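Local coordinates for serine Recombinase (Sulfolobus solfataricus, PDB 3LHF), which probably binds DNA and carries out strand exchange as the resolvase-type catalytic domain of a transposon-encoded serine recombinase, at residues I5-V10 and M46-F51. The protein carries 1 engineered substitution. Sequence-based numbering, arbitrary orientation.
Sequences ILYARV and MKRKGF
The phenol of Tyr7 reaches from strand 3-10 to the start of helix 49-58, bringing its OH to 3.8 Å from CB of Phe51. Its CG stands anti to the backbone N (chi1 177°), which sends the ring out from the strand, and one ring edge, through CE2, lies 4.0 Å from C of Gly50. Glycine suits this approach because a side chain there would point at the strand; with none, the first turn presents bare backbone to the tyrosine.

Polar and charged groups fill the rest, though no hydrogen bond joins the segments directly. Tyr7 OH sits 3.8 Å from NH2 of Arg48, and the ring and guanidinium planes are nearly perpendicular, 87° apart. Asp39 links the two sides: OD2 bonds to the tyrosine hydroxyl and OD1 to the backbone N of Gly50. Arg48, at the N-cap position, folds back through bends at chi2 and chi3, so that its NH1 rests 3.7 Å above the centre of the Phe51 ring.

Two arginines also meet here. CD of Arg9 lies at the edge of the Arg48 guanidinium, 3.7 Å from NE, and NE of Arg9 is 3.9 Å from NH2 of Arg48. Backbone carbonyls probably make this nearness of like charges tolerable: Arg73 O accepts from Arg9 NE, and Leu74 O from Arg48 NH2. An alanine in place of Arg48 would be likely to leave Leu74 O without this donor and uncover one face of Phe51.

In this resolvase-type N-terminal domain the helix start thus packs against a central strand of the four-stranded parallel sheet, beside strand 35-40 and near helix 71-74, while helix 16-29 covers the opposite sheet face and Ile81 of the second subunit packs on Phe51.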
loop_
_atom_site.group_PDB
_atom_site.type_symbol
_atom_site.label_atom_id
_atom_site.label_comp_id
_atom_site.label_asym_id
_atom_site.label_seq_id
_atom_site.Cartn_x
_atom_site.Cartn_y
_atom_site.Cartn_z
ATOM N N ILE D 5 -4.870 -10.529 18.193
ATOM C CA ILE D 5 -5.860 -9.540 17.869
ATOM C C ILE D 5 -6.793 -9.951 16.755
ATOM O O ILE D 5 -6.382 -10.421 15.724
ATOM C CB ILE D 5 -5.209 -8.232 17.482
ATOM C CG1 ILE D 5 -4.022 -7.940 18.394
ATOM C CG2 ILE D 5 -6.211 -7.123 17.491
ATOM C CD1 ILE D 5 -4.380 -7.535 19.762
ATOM N N LEU D 6 -8.067 -9.734 16.993
ATOM C CA LEU D 6 -9.062 -9.867 15.991
ATOM C C LEU D 6 -9.282 -8.486 15.384
ATOM O O LEU D 6 -9.739 -7.598 16.052
ATOM C CB LEU D 6 -10.339 -10.369 16.640
ATOM C CG LEU D 6 -10.394 -11.746 17.296
ATOM C CD1 LEU D 6 -11.769 -12.061 17.718
ATOM C CD2 LEU D 6 -9.919 -12.802 16.393
ATOM N N TYR D 7 -8.930 -8.310 14.120
ATOM C CA TYR D 7 -9.110 -7.039 13.443
ATOM C C TYR D 7 -10.142 -7.101 12.359
ATOM O O TYR D 7 -10.054 -7.894 11.468
ATOM C CB TYR D 7 -7.816 -6.506 12.833
ATOM C CG TYR D 7 -8.058 -5.229 12.073
ATOM C CD1 TYR D 7 -8.489 -5.254 10.768
ATOM C CD2 TYR D 7 -7.908 -4.002 12.675
ATOM C CE1 TYR D 7 -8.732 -4.125 10.088
ATOM C CE2 TYR D 7 -8.151 -2.864 11.994
ATOM C CZ TYR D 7 -8.560 -2.931 10.693
ATOM O OH TYR D 7 -8.810 -1.800 9.993
ATOM N N ALA D 8 -11.122 -6.235 12.441
ATOM C CA ALA D 8 -12.232 -6.270 11.533
ATOM C C ALA D 8 -12.567 -4.904 10.985
ATOM O O ALA D 8 -12.435 -3.931 11.667
ATOM C CB ALA D 8 -13.403 -6.864 12.207
ATOM N N ARG D 9 -12.977 -4.859 9.732
ATOM C CA ARG D 9 -13.354 -3.636 9.075
ATOM C C ARG D 9 -14.441 -3.873 8.054
ATOM O O ARG D 9 -14.496 -4.906 7.446
ATOM C CB ARG D 9 -12.140 -3.045 8.383
ATOM C CG ARG D 9 -12.371 -1.713 7.807
ATOM C CD ARG D 9 -11.339 -1.394 6.790
ATOM N NE ARG D 9 -11.122 -2.491 5.862
ATOM C CZ ARG D 9 -11.762 -2.662 4.714
ATOM N NH1 ARG D 9 -12.681 -1.822 4.321
ATOM N NH2 ARG D 9 -11.476 -3.692 3.966
ATOM N N VAL D 10 -15.305 -2.899 7.875
ATOM C CA VAL D 10 -16.204 -2.865 6.755
ATOM C C VAL D 10 -16.151 -1.477 6.213
ATOM O O VAL D 10 -15.820 -0.556 6.913
ATOM C CB VAL D 10 -17.646 -3.199 7.097
ATOM C CG1 VAL D 10 -17.763 -4.540 7.720
ATOM C CG2 VAL D 10 -18.256 -2.148 7.938
ATOM N N MET D 46 -5.346 5.003 5.298
ATOM C CA MET D 46 -4.179 4.751 6.105
ATOM C C MET D 46 -4.337 5.409 7.443
ATOM O O MET D 46 -3.501 5.304 8.292
ATOM C CB MET D 46 -2.915 5.237 5.415
ATOM C CG MET D 46 -2.413 4.344 4.290
ATOM S SD MET D 46 -2.279 2.630 4.655
ATOM C CE MET D 46 -3.931 2.093 4.521
ATOM N N LYS D 47 -5.450 6.078 7.620
ATOM C CA LYS D 47 -5.741 6.734 8.860
ATOM C C LYS D 47 -6.883 6.108 9.664
ATOM O O LYS D 47 -7.473 6.778 10.478
ATOM C CB LYS D 47 -5.972 8.218 8.623
ATOM C CG LYS D 47 -4.697 9.027 8.619
ATOM C CD LYS D 47 -4.926 10.476 8.228
ATOM C CE LYS D 47 -5.155 11.397 9.413
ATOM N NZ LYS D 47 -3.962 12.149 9.827
ATOM N N ARG D 48 -7.196 4.840 9.426
ATOM C CA ARG D 48 -8.225 4.183 10.200
ATOM C C ARG D 48 -7.689 4.133 11.591
ATOM O O ARG D 48 -6.588 3.684 11.793
ATOM C CB ARG D 48 -8.428 2.758 9.727
ATOM C CG ARG D 48 -9.134 2.600 8.406
ATOM C CD ARG D 48 -8.195 2.153 7.342
ATOM N NE ARG D 48 -8.276 0.729 7.147
ATOM C CZ ARG D 48 -7.302 -0.000 6.661
ATOM N NH1 ARG D 48 -6.180 0.556 6.321
ATOM N NH2 ARG D 48 -7.454 -1.280 6.517
ATOM N N LYS D 49 -8.453 4.601 12.561
ATOM C CA LYS D 49 -7.928 4.680 13.910
ATOM C C LYS D 49 -7.580 3.310 14.429
ATOM O O LYS D 49 -6.563 3.130 15.061
ATOM C CB LYS D 49 -8.924 5.336 14.845
ATOM C CG LYS D 49 -8.780 6.817 14.951
ATOM C CD LYS D 49 -9.893 7.382 15.797
ATOM C CE LYS D 49 -9.730 8.848 16.035
ATOM N NZ LYS D 49 -10.867 9.601 15.467
ATOM N N GLY D 50 -8.446 2.351 14.151
ATOM C CA GLY D 50 -8.240 1.001 14.599
ATOM C C GLY D 50 -7.001 0.421 13.983
ATOM O O GLY D 50 -6.242 -0.262 14.618
ATOM N N PHE D 51 -6.812 0.689 12.714
ATOM C CA PHE D 51 -5.669 0.165 12.024
ATOM C C PHE D 51 -4.355 0.691 12.588
ATOM O O PHE D 51 -3.454 -0.058 12.870
ATOM C CB PHE D 51 -5.822 0.539 10.559
ATOM C CG PHE D 51 -4.717 0.092 9.711
ATOM C CD1 PHE D 51 -4.638 -1.205 9.306
ATOM C CD2 PHE D 51 -3.760 0.964 9.320
ATOM C CE1 PHE D 51 -3.641 -1.604 8.550
ATOM C CE2 PHE D 51 -2.764 0.566 8.566
ATOM C CZ PHE D 51 -2.695 -0.720 8.171
#